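Local coordinates for protein computational Design of Enzyme (Synthetic construct, PDB 3TP4) that is a computationally designed protein, probably built to hold an activated serine within a catalytic triad on a TIM-barrel scaffold, at residues A[64-69]-A[318-323]; A[391-396]-A[417-422]; A[7-12]-A[213-218]; A[93-98]-A[156-161]; A[184-189]-A[231-236]. All coordinates share one frame; numbering follows the deposited sequence.

Contact 1 of 5, residues A[64-69]-A[318-323]; sequences PAVFGW and YMETGE
Val-66 and Tyr-318 make the apolar part of this contact: the valine CG2 lies 4.0 Å from the tyrosine CB, and the two side chains cross at roughly a right angle. Tyr-318 has its CG wedged between its own backbone N and carbonyl carbon (chi1 60°), which carries the ring across the valine branch, CG2 meeting it obliquely. The tight end is at Gly-68, where Glu-320 reaches out with an extended chain and brings OE2 within 3.5 Å of the glycine CA. Glycine suits this place because no side chain stands between its CA and the acid. Between these two points the fit is looser, with Val-66 CG1 still 4.5 Å from Glu-320 OE1, and no hydrogen bond spans the segments. The loose side is nevertheless buried. Glu-320 OE2 finds its polar partner outside the segments, in a hydrogen bond with His-37 ND1. The strand axes approach to 8.1 Å and diverge by 47°, for both strands pair with strand 32-37 rather than with each other. This is the curled parallel sheet of a TIM barrel, and Glu-320, His-37 and Ser-70 have a charge-relay geometry and probably form the Ser-His-Glu triad of the design.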
# COMPACT_ATOMS: atom_id res chain seq x y z
N PRO A 64 -7.61 -8.83 -16.36
CA PRO A 64 -6.90 -7.58 -16.08
C PRO A 64 -5.40 -7.83 -15.95
O PRO A 64 -5.00 -8.97 -15.68
CB PRO A 64 -7.46 -7.12 -14.73
CG PRO A 64 -8.01 -8.38 -14.11
CD PRO A 64 -8.45 -9.26 -15.22
N ALA A 65 -4.60 -6.79 -16.15
CA ALA A 65 -3.15 -6.91 -15.96
C ALA A 65 -2.81 -6.92 -14.48
O ALA A 65 -1.79 -7.48 -14.07
CB ALA A 65 -2.42 -5.75 -16.66
N VAL A 66 -3.67 -6.31 -13.67
CA VAL A 66 -3.46 -6.29 -12.22
C VAL A 66 -4.62 -6.98 -11.50
O VAL A 66 -5.78 -6.67 -11.74
CB VAL A 66 -3.26 -4.85 -11.69
CG1 VAL A 66 -3.48 -4.81 -10.18
CG2 VAL A 66 -1.84 -4.33 -12.06
N PHE A 67 -4.30 -7.95 -10.65
CA PHE A 67 -5.29 -8.66 -9.84
C PHE A 67 -5.18 -8.14 -8.42
O PHE A 67 -4.16 -8.34 -7.76
CB PHE A 67 -4.98 -10.17 -9.82
CG PHE A 67 -5.28 -10.90 -11.12
CD1 PHE A 67 -4.67 -10.53 -12.31
CD2 PHE A 67 -6.14 -12.00 -11.14
CE1 PHE A 67 -4.93 -11.22 -13.50
CE2 PHE A 67 -6.40 -12.69 -12.33
CZ PHE A 67 -5.80 -12.30 -13.50
N GLY A 68 -6.22 -7.46 -7.93
CA GLY A 68 -6.19 -6.93 -6.58
C GLY A 68 -6.88 -7.85 -5.58
O GLY A 68 -7.80 -8.57 -5.94
N TRP A 69 -6.43 -7.81 -4.32
CA TRP A 69 -6.97 -8.64 -3.25
C TRP A 69 -6.88 -7.92 -1.91
O TRP A 69 -6.01 -7.07 -1.73
CB TRP A 69 -6.16 -9.92 -3.11
CG TRP A 69 -5.82 -10.61 -4.34
CD1 TRP A 69 -4.61 -10.61 -4.96
CD2 TRP A 69 -6.66 -11.47 -5.10
NE1 TRP A 69 -4.65 -11.41 -6.07
CE2 TRP A 69 -5.90 -11.96 -6.18
CE3 TRP A 69 -7.99 -11.88 -4.97
CZ2 TRP A 69 -6.43 -12.82 -7.14
CZ3 TRP A 69 -8.52 -12.75 -5.92
CH2 TRP A 69 -7.74 -13.21 -6.99
N TYR A 318 -0.44 1.76 -13.15
CA TYR A 318 -1.67 0.98 -13.17
C TYR A 318 -2.84 1.73 -12.56
O TYR A 318 -2.67 2.79 -11.93
CB TYR A 318 -1.48 -0.40 -12.50
CG TYR A 318 -1.07 -0.39 -11.03
CD1 TYR A 318 0.28 -0.44 -10.66
CD2 TYR A 318 -2.02 -0.37 -10.01
CE1 TYR A 318 0.67 -0.45 -9.33
CE2 TYR A 318 -1.64 -0.38 -8.64
CZ TYR A 318 -0.29 -0.43 -8.32
OH TYR A 318 0.11 -0.42 -7.00
N MSE A 319 -4.04 1.20 -12.76
CA MSE A 319 -5.25 1.77 -12.18
C MSE A 319 -6.23 0.63 -11.91
O MSE A 319 -6.65 -0.07 -12.84
CB MSE A 319 -5.87 2.79 -13.13
CG MSE A 319 -6.22 2.21 -14.48
SE MSE A 319 -6.57 3.63 -15.78
CE MSE A 319 -8.13 4.47 -14.94
N GLU A 320 -6.59 0.45 -10.65
CA GLU A 320 -7.40 -0.69 -10.23
C GLU A 320 -8.79 -0.22 -9.80
O GLU A 320 -8.92 0.77 -9.07
CB GLU A 320 -6.72 -1.42 -9.05
CG GLU A 320 -7.48 -2.67 -8.61
CD GLU A 320 -7.04 -3.19 -7.24
OE1 GLU A 320 -5.87 -2.96 -6.85
OE2 GLU A 320 -7.86 -3.84 -6.57
N THR A 321 -9.83 -0.90 -10.27
CA THR A 321 -11.19 -0.57 -9.86
C THR A 321 -11.77 -1.68 -8.98
O THR A 321 -11.17 -2.74 -8.81
CB THR A 321 -12.12 -0.25 -11.05
OG1 THR A 321 -13.22 0.57 -10.62
CG2 THR A 321 -12.67 -1.54 -11.67
N GLY A 322 -12.95 -1.43 -8.42
CA GLY A 322 -13.44 -2.21 -7.30
C GLY A 322 -14.05 -3.58 -7.59
O GLY A 322 -14.24 -3.98 -8.75
N GLU A 323 -14.37 -4.29 -6.52
CA GLU A 323 -14.86 -5.67 -6.62
C GLU A 323 -16.28 -5.77 -7.21
O GLU A 323 -17.14 -4.94 -6.93
CB GLU A 323 -14.82 -6.31 -5.22
CG GLU A 323 -15.04 -7.83 -5.22
CD GLU A 323 -14.66 -8.46 -3.88
OE1 GLU A 323 -14.69 -7.74 -2.86
OE2 GLU A 323 -14.31 -9.66 -3.86

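Contact 2 of 5, residues A[391-396]-A[417-422]; sequences TTVRVR and DTLDLA
Leu-421 reaches across to Val-395 and Val-393, and its chain can be followed outward from the backbone. CB points toward segment 391-396 but serves mainly as a stem. CG is set anti to the carbonyl carbon (chi1 -40°), which carries the branch point across the gap. Of the two methyls at the tip, CD1 alone comes within 4.5 Å of segment 391-396: it presses against Val-395 CG2 at 3.5 Å, tighter than usual for two carbons, and lies 4.0 Å from Val-395 CB. The same methyl reaches Val-393 more loosely, its CG1 being 4.4 Å from Leu-421 CD1. Leu-421 and Val-395 meet at about a right angle, so a methyl end is set against a beta-branched flank. Strand 429-433 lies between strands 391-398 and 414-423 in sheet order and pairs antiparallel with both; this is consistent with an immunoglobulin-like domain, whose interior is filled here largely by aliphatic side chains. Branched valines suit a strand here because they present broad, stiff flanks, whereas leucine supplies the reach. Leu-419, one step along the same face, extends its CD1 to Val-393 CG2 at 4.2 Å, the two chains crossing obliquely. Around Leu-421 the apolar setting continues with Ala-431 of strand 429-433 and with Val-405 and Val-407 of strand 402-411, while Val-395 also packs on Val-375 and Ile-377 of strand 374-379.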
# COMPACT_ATOMS: atom_id res chain seq x y z
N THR A 391 7.79 5.77 30.51
CA THR A 391 7.38 5.21 29.23
C THR A 391 8.65 4.74 28.54
O THR A 391 9.74 5.17 28.90
CB THR A 391 6.64 6.24 28.37
OG1 THR A 391 6.24 5.62 27.14
CG2 THR A 391 7.53 7.43 28.05
N THR A 392 8.53 3.88 27.55
CA THR A 392 9.72 3.33 26.91
C THR A 392 9.99 4.07 25.61
O THR A 392 9.11 4.14 24.76
CB THR A 392 9.54 1.84 26.61
OG1 THR A 392 9.23 1.16 27.82
CG2 THR A 392 10.82 1.26 26.02
N VAL A 393 11.19 4.62 25.47
CA VAL A 393 11.62 5.20 24.20
C VAL A 393 12.19 4.08 23.34
O VAL A 393 13.04 3.30 23.80
CB VAL A 393 12.71 6.27 24.39
CG1 VAL A 393 13.18 6.78 23.04
CG2 VAL A 393 12.20 7.44 25.25
N ARG A 394 11.71 3.99 22.11
CA ARG A 394 12.22 2.98 21.18
C ARG A 394 12.72 3.68 19.93
O ARG A 394 11.98 4.43 19.30
CB ARG A 394 11.11 2.00 20.78
CG ARG A 394 10.59 1.13 21.92
CD ARG A 394 9.36 0.32 21.48
NE ARG A 394 8.86 -0.52 22.57
CZ ARG A 394 8.01 -0.11 23.51
NH1 ARG A 394 7.54 1.13 23.48
NH2 ARG A 394 7.63 -0.94 24.47
N VAL A 395 13.97 3.43 19.58
CA VAL A 395 14.54 3.96 18.36
C VAL A 395 14.96 2.81 17.43
O VAL A 395 15.63 1.86 17.86
CB VAL A 395 15.77 4.85 18.63
CG1 VAL A 395 16.37 5.33 17.31
CG2 VAL A 395 15.38 6.04 19.53
N ARG A 396 14.55 2.92 16.18
CA ARG A 396 14.97 2.00 15.12
C ARG A 396 16.06 2.67 14.28
O ARG A 396 15.87 3.76 13.73
CB ARG A 396 13.76 1.62 14.25
CG ARG A 396 14.07 0.78 13.01
CD ARG A 396 14.87 -0.46 13.34
NE ARG A 396 15.17 -1.25 12.14
CZ ARG A 396 15.88 -2.38 12.15
NH1 ARG A 396 16.37 -2.86 13.30
NH2 ARG A 396 16.09 -3.03 11.02
N ASP A 417 16.48 16.05 29.80
CA ASP A 417 16.91 14.68 30.05
C ASP A 417 17.86 14.20 28.97
O ASP A 417 17.74 14.59 27.81
CB ASP A 417 15.69 13.76 30.11
CG ASP A 417 15.67 12.90 31.36
OD1 ASP A 417 16.76 12.53 31.84
OD2 ASP A 417 14.55 12.61 31.86
N THR A 418 18.82 13.37 29.36
CA THR A 418 19.70 12.71 28.41
C THR A 418 19.70 11.19 28.67
O THR A 418 19.97 10.75 29.79
CB THR A 418 21.11 13.29 28.48
OG1 THR A 418 21.04 14.70 28.24
CG2 THR A 418 22.03 12.64 27.44
N LEU A 419 19.40 10.40 27.65
CA LEU A 419 19.28 8.95 27.81
C LEU A 419 20.28 8.20 26.94
O LEU A 419 20.45 8.52 25.77
CB LEU A 419 17.87 8.48 27.45
CG LEU A 419 16.74 9.25 28.14
CD1 LEU A 419 15.39 8.84 27.57
CD2 LEU A 419 16.81 9.03 29.64
N ASP A 420 20.94 7.21 27.52
CA ASP A 420 21.81 6.32 26.77
C ASP A 420 21.02 5.03 26.48
O ASP A 420 20.69 4.29 27.40
CB ASP A 420 23.07 6.04 27.58
CG ASP A 420 24.17 5.39 26.76
OD1 ASP A 420 24.13 5.49 25.51
OD2 ASP A 420 25.09 4.79 27.37
N LEU A 421 20.69 4.77 25.22
CA LEU A 421 19.81 3.64 24.90
C LEU A 421 20.59 2.35 24.75
O LEU A 421 21.80 2.34 24.49
CB LEU A 421 18.97 3.90 23.64
CG LEU A 421 18.35 5.26 23.36
CD1 LEU A 421 17.19 5.13 22.35
CD2 LEU A 421 17.89 5.99 24.62
N ALA A 422 19.87 1.25 24.91
CA ALA A 422 20.48 -0.08 24.88
C ALA A 422 19.77 -0.94 23.85
O ALA A 422 18.53 -0.97 23.78
CB ALA A 422 20.43 -0.72 26.26

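Contact 3 of 5, residues A[7-12]-A[213-218]; sequences AIVDAD and FLYAWG
Val-9 and Tyr-215 are the nearest points of the two backbones, their CA atoms 7.2 Å apart, and the chain is shaped differently on the two sides. Segment 213-217 is a regular strand, whereas 7-12 is a loop in which Val-9 takes helical angles (phi -56°, psi -45°) between the extended Ile-8 and Asp-10. Val-9 and Asp-10 then both point toward the strand; Ile-8 reaches it only with its chain end. The loop is steadied by an Asx turn: Asp-10 OD1 accepts from Asp-12 N at 2.9 Å, the donor arriving from well above the carboxylate plane. No direct hydrogen bond joins the segments. Instead, two waters gather at Phe-213 O, both donating to it. The first takes a hydrogen bond from Asp-10 N, 3.0 Å away, and the second gives one to Asp-10 OD2 at 2.6 Å, so the buried aspartate supplies a donor and an acceptor to the bridge. Beside this polar patch the contact is apolar. Val-9 CG1 approaches the Tyr-215 ring obliquely, 3.7 Å from CD1. Ile-8, whose CG1 is anti to the backbone N (chi1 173°), stretches its chain until CD1 meets Leu-214 CD2 at 3.6 Å. Long, flexible aliphatics suit a place where only the tips meet. Asp-241 links the segments as well, accepting from Val-9 N through OD1 and from Tyr-215 N through OD2. Ile-8 and Leu-214 share Leu-21 of helix 15-27 as a neighbour, while Tyr-215 packs on Val-201 and Leu-204 of helix 190-207 and on Phe-170 of the adjoining barrel strand 168-174.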
# COMPACT_ATOMS: atom_id res chain seq x y z
N ALA A 7 16.38 1.97 -6.65
CA ALA A 7 16.04 2.15 -5.25
C ALA A 7 14.83 1.30 -4.97
O ALA A 7 13.77 1.48 -5.58
CB ALA A 7 15.75 3.61 -4.96
N ILE A 8 14.98 0.34 -4.06
CA ILE A 8 13.88 -0.53 -3.68
C ILE A 8 13.90 -0.68 -2.17
O ILE A 8 14.96 -0.80 -1.57
CB ILE A 8 14.00 -1.91 -4.36
CG1 ILE A 8 12.94 -2.87 -3.82
CG2 ILE A 8 15.39 -2.50 -4.16
CD1 ILE A 8 12.78 -4.18 -4.66
N VAL A 9 12.72 -0.65 -1.56
CA VAL A 9 12.61 -0.67 -0.11
C VAL A 9 13.33 -1.87 0.51
O VAL A 9 14.04 -1.73 1.51
CB VAL A 9 11.13 -0.60 0.33
CG1 VAL A 9 10.97 -0.99 1.79
CG2 VAL A 9 10.61 0.83 0.08
N ASP A 10 13.13 -3.04 -0.08
CA ASP A 10 13.80 -4.24 0.38
C ASP A 10 15.02 -4.53 -0.50
O ASP A 10 14.88 -5.11 -1.58
CB ASP A 10 12.83 -5.42 0.40
CG ASP A 10 13.52 -6.74 0.67
OD1 ASP A 10 14.65 -6.74 1.21
OD2 ASP A 10 12.94 -7.79 0.33
N ALA A 11 16.20 -4.12 -0.03
CA ALA A 11 17.42 -4.29 -0.81
C ALA A 11 17.76 -5.76 -1.04
O ALA A 11 18.58 -6.07 -1.91
CB ALA A 11 18.60 -3.57 -0.14
N ASP A 12 17.13 -6.64 -0.27
CA ASP A 12 17.33 -8.08 -0.41
C ASP A 12 16.18 -8.79 -1.13
O ASP A 12 16.08 -10.02 -1.07
CB ASP A 12 17.51 -8.73 0.97
CG ASP A 12 18.82 -8.35 1.65
OD1 ASP A 12 19.84 -8.19 0.95
OD2 ASP A 12 18.82 -8.21 2.88
N PHE A 213 7.91 -8.65 -1.51
CA PHE A 213 7.02 -7.49 -1.45
C PHE A 213 7.63 -6.22 -2.05
O PHE A 213 8.82 -5.91 -1.86
CB PHE A 213 6.62 -7.17 -0.00
CG PHE A 213 5.49 -8.00 0.54
CD1 PHE A 213 4.93 -9.01 -0.20
CD2 PHE A 213 4.99 -7.74 1.81
CE1 PHE A 213 3.89 -9.76 0.31
CE2 PHE A 213 3.95 -8.49 2.32
CZ PHE A 213 3.40 -9.50 1.57
N LEU A 214 6.79 -5.50 -2.78
CA LEU A 214 7.00 -4.09 -3.08
C LEU A 214 5.98 -3.36 -2.21
O LEU A 214 4.88 -3.86 -1.99
CB LEU A 214 6.76 -3.79 -4.56
CG LEU A 214 7.71 -4.50 -5.53
CD1 LEU A 214 7.38 -4.19 -7.00
CD2 LEU A 214 9.18 -4.14 -5.21
N TYR A 215 6.34 -2.18 -1.70
CA TYR A 215 5.50 -1.52 -0.71
C TYR A 215 4.78 -0.31 -1.29
O TYR A 215 5.41 0.62 -1.77
CB TYR A 215 6.33 -1.15 0.53
CG TYR A 215 6.74 -2.38 1.31
CD1 TYR A 215 7.95 -3.01 1.06
CD2 TYR A 215 5.89 -2.92 2.26
CE1 TYR A 215 8.32 -4.15 1.76
CE2 TYR A 215 6.25 -4.06 2.97
CZ TYR A 215 7.46 -4.66 2.71
OH TYR A 215 7.81 -5.79 3.41
N ALA A 216 3.46 -0.35 -1.24
CA ALA A 216 2.65 0.74 -1.79
C ALA A 216 2.03 1.58 -0.68
O ALA A 216 1.70 1.07 0.40
CB ALA A 216 1.56 0.19 -2.72
N TRP A 217 1.89 2.87 -0.95
CA TRP A 217 1.23 3.81 -0.06
C TRP A 217 0.48 4.82 -0.91
O TRP A 217 1.05 5.41 -1.82
CB TRP A 217 2.27 4.56 0.78
CG TRP A 217 1.77 5.85 1.42
CD1 TRP A 217 1.11 5.97 2.62
CD2 TRP A 217 1.92 7.18 0.90
NE1 TRP A 217 0.86 7.31 2.88
CE2 TRP A 217 1.33 8.06 1.84
CE3 TRP A 217 2.49 7.71 -0.26
CZ2 TRP A 217 1.30 9.45 1.64
CZ3 TRP A 217 2.45 9.08 -0.46
CH2 TRP A 217 1.87 9.93 0.49
N GLY A 218 -0.81 5.00 -0.63
CA GLY A 218 -1.59 6.05 -1.26
C GLY A 218 -2.47 6.68 -0.21
O GLY A 218 -3.18 5.96 0.50
O HOH W 1 10.58 -3.49 -1.58
O HOH W 2 10.41 -7.53 -0.21

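Contact 4 of 5, residues A[93-98]-A[156-161]; sequences LFADYI and DASRRD
Ala-95 meets Ala-157, while the flat guanidinium of Arg-159 lies well apart from that pair. Its edge receives Asp-156 OD1: NH2 makes a salt bridge of 2.9 Å to that oxygen, in the guanidinium plane but 28° out of the carboxylate plane on its syn side, with an N-H...O angle of 171°. A weak bond from Arg-159 NE to Asp-156 O adds a second hold, folding the arginine back over the helix end. The ring of Phe-94, on the other helix, meets Trp-69 edge-to-face. Across the contact the groups are small. Ala-95 CB and Ala-157 CB touch at 3.8 Å, and the CA atoms of Ala-95 and Ser-158 come within 4.9 Å, an approach that short side chains permit. Ile-98 fills the next place: its CD1 lies 3.5 Å from Ser-158 OG, and CG2, anti to the backbone N, flanks the serine CB. That hydroxyl is hydrogen-bonded to Leu-154 O, so serine can sit buried against aliphatic carbon. Ser-158 also centres an inverse gamma turn, where helix 141-157 gives way to the loop leading to strand 168-174. Helix 87-104 thus packs against the C-terminal end of helix 141-157, as in the outer helical layer of a TIM barrel.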
# COMPACT_ATOMS: atom_id res chain seq x y z
N LEU A 93 -5.71 -20.83 0.16
CA LEU A 93 -6.60 -20.43 -0.92
C LEU A 93 -6.14 -19.10 -1.54
O LEU A 93 -6.02 -18.97 -2.76
CB LEU A 93 -8.02 -20.27 -0.38
CG LEU A 93 -8.79 -21.56 -0.05
CD1 LEU A 93 -10.08 -21.24 0.68
CD2 LEU A 93 -9.07 -22.36 -1.32
N PHE A 94 -5.89 -18.11 -0.68
CA PHE A 94 -5.37 -16.80 -1.09
C PHE A 94 -4.17 -17.05 -1.98
O PHE A 94 -4.11 -16.59 -3.12
CB PHE A 94 -4.97 -16.01 0.16
CG PHE A 94 -4.89 -14.52 -0.04
CD1 PHE A 94 -4.74 -13.97 -1.31
CD2 PHE A 94 -4.96 -13.66 1.05
CE1 PHE A 94 -4.65 -12.58 -1.49
CE2 PHE A 94 -4.87 -12.27 0.88
CZ PHE A 94 -4.72 -11.74 -0.38
N ALA A 95 -3.22 -17.84 -1.48
CA ALA A 95 -2.01 -18.15 -2.22
C ALA A 95 -2.31 -18.84 -3.54
O ALA A 95 -1.62 -18.61 -4.53
CB ALA A 95 -1.07 -19.02 -1.38
N ASP A 96 -3.32 -19.70 -3.55
CA ASP A 96 -3.69 -20.43 -4.76
C ASP A 96 -4.19 -19.46 -5.85
O ASP A 96 -3.81 -19.57 -7.01
CB ASP A 96 -4.76 -21.47 -4.45
CG ASP A 96 -5.20 -22.24 -5.68
OD1 ASP A 96 -4.34 -22.85 -6.35
OD2 ASP A 96 -6.41 -22.21 -6.00
N TYR A 97 -5.04 -18.53 -5.45
CA TYR A 97 -5.58 -17.54 -6.38
C TYR A 97 -4.49 -16.59 -6.89
O TYR A 97 -4.57 -16.13 -8.03
CB TYR A 97 -6.71 -16.76 -5.71
CG TYR A 97 -8.05 -17.46 -5.75
CD1 TYR A 97 -8.15 -18.84 -5.59
CD2 TYR A 97 -9.22 -16.74 -5.95
CE1 TYR A 97 -9.38 -19.48 -5.62
CE2 TYR A 97 -10.44 -17.36 -5.99
CZ TYR A 97 -10.52 -18.73 -5.82
OH TYR A 97 -11.75 -19.34 -5.86
N ILE A 98 -3.50 -16.30 -6.05
CA ILE A 98 -2.36 -15.47 -6.46
C ILE A 98 -1.52 -16.23 -7.48
O ILE A 98 -1.05 -15.66 -8.46
CB ILE A 98 -1.48 -15.06 -5.25
CG1 ILE A 98 -2.12 -13.90 -4.48
CG2 ILE A 98 -0.07 -14.67 -5.70
CD1 ILE A 98 -1.45 -13.61 -3.13
N ASP A 156 5.13 -16.06 1.91
CA ASP A 156 5.97 -17.23 1.69
C ASP A 156 5.27 -18.34 0.89
O ASP A 156 5.91 -19.11 0.17
CB ASP A 156 6.51 -17.79 3.01
CG ASP A 156 7.39 -19.02 2.81
OD1 ASP A 156 8.50 -18.88 2.24
OD2 ASP A 156 6.99 -20.13 3.23
N ALA A 157 3.94 -18.41 1.00
CA ALA A 157 3.15 -19.41 0.27
C ALA A 157 2.90 -19.04 -1.19
O ALA A 157 2.58 -19.89 -2.03
CB ALA A 157 1.83 -19.67 1.00
N SER A 158 3.03 -17.76 -1.52
CA SER A 158 2.80 -17.31 -2.90
C SER A 158 4.01 -17.63 -3.76
O SER A 158 4.84 -16.76 -4.05
CB SER A 158 2.47 -15.82 -2.93
OG SER A 158 1.29 -15.57 -2.20
N ARG A 159 4.10 -18.89 -4.17
CA ARG A 159 5.23 -19.40 -4.94
C ARG A 159 4.72 -20.14 -6.16
O ARG A 159 3.71 -20.84 -6.10
CB ARG A 159 6.04 -20.38 -4.10
CG ARG A 159 6.76 -19.75 -2.91
CD ARG A 159 7.58 -20.80 -2.15
NE ARG A 159 8.33 -20.23 -1.04
CZ ARG A 159 9.62 -19.90 -1.09
NH1 ARG A 159 10.32 -20.10 -2.20
NH2 ARG A 159 10.21 -19.38 -0.02
N ARG A 160 5.42 -19.99 -7.28
CA ARG A 160 5.13 -20.77 -8.46
C ARG A 160 5.49 -22.24 -8.22
O ARG A 160 6.14 -22.58 -7.23
CB ARG A 160 5.89 -20.22 -9.66
CG ARG A 160 5.58 -18.75 -9.91
CD ARG A 160 5.84 -18.36 -11.35
NE ARG A 160 7.20 -17.87 -11.56
CZ ARG A 160 7.48 -16.71 -12.12
NH1 ARG A 160 6.49 -15.92 -12.54
NH2 ARG A 160 8.74 -16.33 -12.28
N ASP A 161 5.05 -23.11 -9.13
CA ASP A 161 5.27 -24.54 -8.99
C ASP A 161 6.75 -24.86 -8.87
O ASP A 161 7.14 -25.78 -8.14
CB ASP A 161 4.66 -25.30 -10.17
CG ASP A 161 3.15 -25.18 -10.24
OD1 ASP A 161 2.53 -24.92 -9.19
OD2 ASP A 161 2.59 -25.36 -11.34

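Contact 5 of 5, residues A[184-189]-A[231-236]; sequences GAAYGS and LRTYPG
Tyr-187 spreads its ring under the methyl of Thr-233, a CH-pi contact in which CG2 stands 4.1 Å from the ring centroid and only 4° off its normal. Threonine fits because its methyl can face the ring while its hydroxyl turns elsewhere: OG1 sits between the backbone N and carbonyl carbon (chi1 67°) and has a weak hydrogen bond with Trp-217 NE1. The same CG2 also touches the backbone of the preceding residue, 3.6 Å from Ala-186 O, and Ala-186 is small enough to let its own CB come within 4.0 Å of that methyl. At the ring's edge lies Arg-232. Its NE is 3.6 Å from Tyr-187 CD2 and close to the ring plane, so the ring edge is directed onto one face of the guanidinium; the two planes are turned 82° apart. The arrangement joins two excursions from a TIM barrel, the short helix 184-188 that follows strand 168-174 and the loop that runs from helix 227-230 toward strand 242-249. A bend at chi3 of Arg-232 brings the guanidinium against the CD2 edge of the tyrosine, while CB lies by CE2 and CD between CD2 and CE2. Arginine is apt at this exposed margin, since its aliphatic part can pack on a ring while its charged end stays near solvent. A water accepts from Thr-233 N at 3.0 Å and has a weak link with Tyr-187 OH. That hydroxyl is also hydrogen-bonded to Pro-219 O, and the ring stacks with Trp-182.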
# COMPACT_ATOMS: atom_id res chain seq x y z
N GLY A 184 -9.03 9.24 8.27
CA GLY A 184 -9.08 10.33 9.24
C GLY A 184 -8.09 10.20 10.40
O GLY A 184 -7.48 11.19 10.82
N ALA A 185 -7.91 8.99 10.93
CA ALA A 185 -6.99 8.82 12.05
C ALA A 185 -5.55 9.15 11.64
O ALA A 185 -4.80 9.76 12.40
CB ALA A 185 -7.08 7.41 12.62
N ALA A 186 -5.17 8.77 10.42
CA ALA A 186 -3.81 9.00 9.94
C ALA A 186 -3.53 10.49 9.74
O ALA A 186 -2.46 11.00 10.08
CB ALA A 186 -3.54 8.21 8.64
N TYR A 187 -4.51 11.20 9.19
CA TYR A 187 -4.37 12.64 9.04
C TYR A 187 -4.38 13.35 10.40
O TYR A 187 -3.69 14.36 10.60
CB TYR A 187 -5.47 13.18 8.12
CG TYR A 187 -5.12 13.00 6.67
CD1 TYR A 187 -5.44 11.82 6.00
CD2 TYR A 187 -4.42 13.97 5.98
CE1 TYR A 187 -5.10 11.64 4.68
CE2 TYR A 187 -4.08 13.80 4.66
CZ TYR A 187 -4.42 12.64 4.01
OH TYR A 187 -4.08 12.46 2.70
N GLY A 188 -5.15 12.81 11.34
CA GLY A 188 -5.23 13.38 12.67
C GLY A 188 -3.94 13.21 13.45
O GLY A 188 -3.56 14.08 14.24
N SER A 189 -3.26 12.09 13.23
CA SER A 189 -1.98 11.82 13.90
C SER A 189 -0.98 11.18 12.93
O SER A 189 -0.75 9.97 12.96
CB SER A 189 -2.20 10.90 15.10
OG SER A 189 -1.02 10.85 15.89
N LEU A 231 1.42 14.70 1.01
CA LEU A 231 2.53 14.09 1.76
C LEU A 231 2.37 14.08 3.28
O LEU A 231 3.27 13.63 3.98
CB LEU A 231 3.85 14.76 1.41
CG LEU A 231 4.27 14.62 -0.05
CD1 LEU A 231 5.47 15.51 -0.32
CD2 LEU A 231 4.57 13.15 -0.40
N ARG A 232 1.23 14.54 3.80
CA ARG A 232 1.05 14.60 5.25
C ARG A 232 1.40 13.29 5.96
O ARG A 232 2.06 13.30 7.00
CB ARG A 232 -0.37 15.05 5.62
CG ARG A 232 -0.48 16.55 5.90
CD ARG A 232 -1.93 17.06 5.85
NE ARG A 232 -2.64 16.90 7.12
CZ ARG A 232 -3.84 17.42 7.38
NH1 ARG A 232 -4.48 18.14 6.47
NH2 ARG A 232 -4.40 17.21 8.57
N THR A 233 0.97 12.17 5.39
CA THR A 233 1.14 10.87 6.03
C THR A 233 2.22 10.00 5.40
O THR A 233 2.30 8.80 5.67
CB THR A 233 -0.20 10.09 6.04
OG1 THR A 233 -0.58 9.74 4.70
CG2 THR A 233 -1.32 10.95 6.66
N TYR A 234 3.06 10.61 4.56
CA TYR A 234 4.09 9.87 3.83
C TYR A 234 5.09 9.18 4.77
O TYR A 234 5.70 9.83 5.60
CB TYR A 234 4.85 10.84 2.93
CG TYR A 234 5.92 10.20 2.07
CD1 TYR A 234 5.62 9.13 1.23
CD2 TYR A 234 7.23 10.69 2.07
CE1 TYR A 234 6.59 8.55 0.43
CE2 TYR A 234 8.21 10.12 1.27
CZ TYR A 234 7.88 9.05 0.46
OH TYR A 234 8.84 8.48 -0.34
N PRO A 235 5.25 7.86 4.63
CA PRO A 235 6.15 7.14 5.54
C PRO A 235 7.64 7.41 5.32
O PRO A 235 8.44 7.18 6.23
CB PRO A 235 5.83 5.65 5.26
CG PRO A 235 4.49 5.66 4.66
CD PRO A 235 4.44 6.93 3.83
N GLY A 236 8.02 7.86 4.13
CA GLY A 236 9.42 8.16 3.85
C GLY A 236 10.00 7.35 2.70
O GLY A 236 9.53 6.24 2.42
O HOH W 3 -1.19 12.14 3.28
O HOH W 4 -1.53 15.84 8.99

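From the N terminus, contact 3 opens first at 7-12 and contact 1 next at 64-69. Contact 4 opens and closes while both are pending, joining helix 87-104, before barrel strand 107-113, to the end of helix 141-157, after it. Contact 5 opens at 184-189; contact 3 then closes at 213-218, contact 5 at 231-236 and contact 1 at 318-323. Contact 3 therefore crosses both 1 and 5, whereas 4 and 5 lie one after the other within the span of 1. Trp-69 joins contact 1 to contact 4, and Trp-217 joins 3 to 5. Contact 2 follows separately in the immunoglobulin-like domain, its centre about 43 Å from that of contact 1.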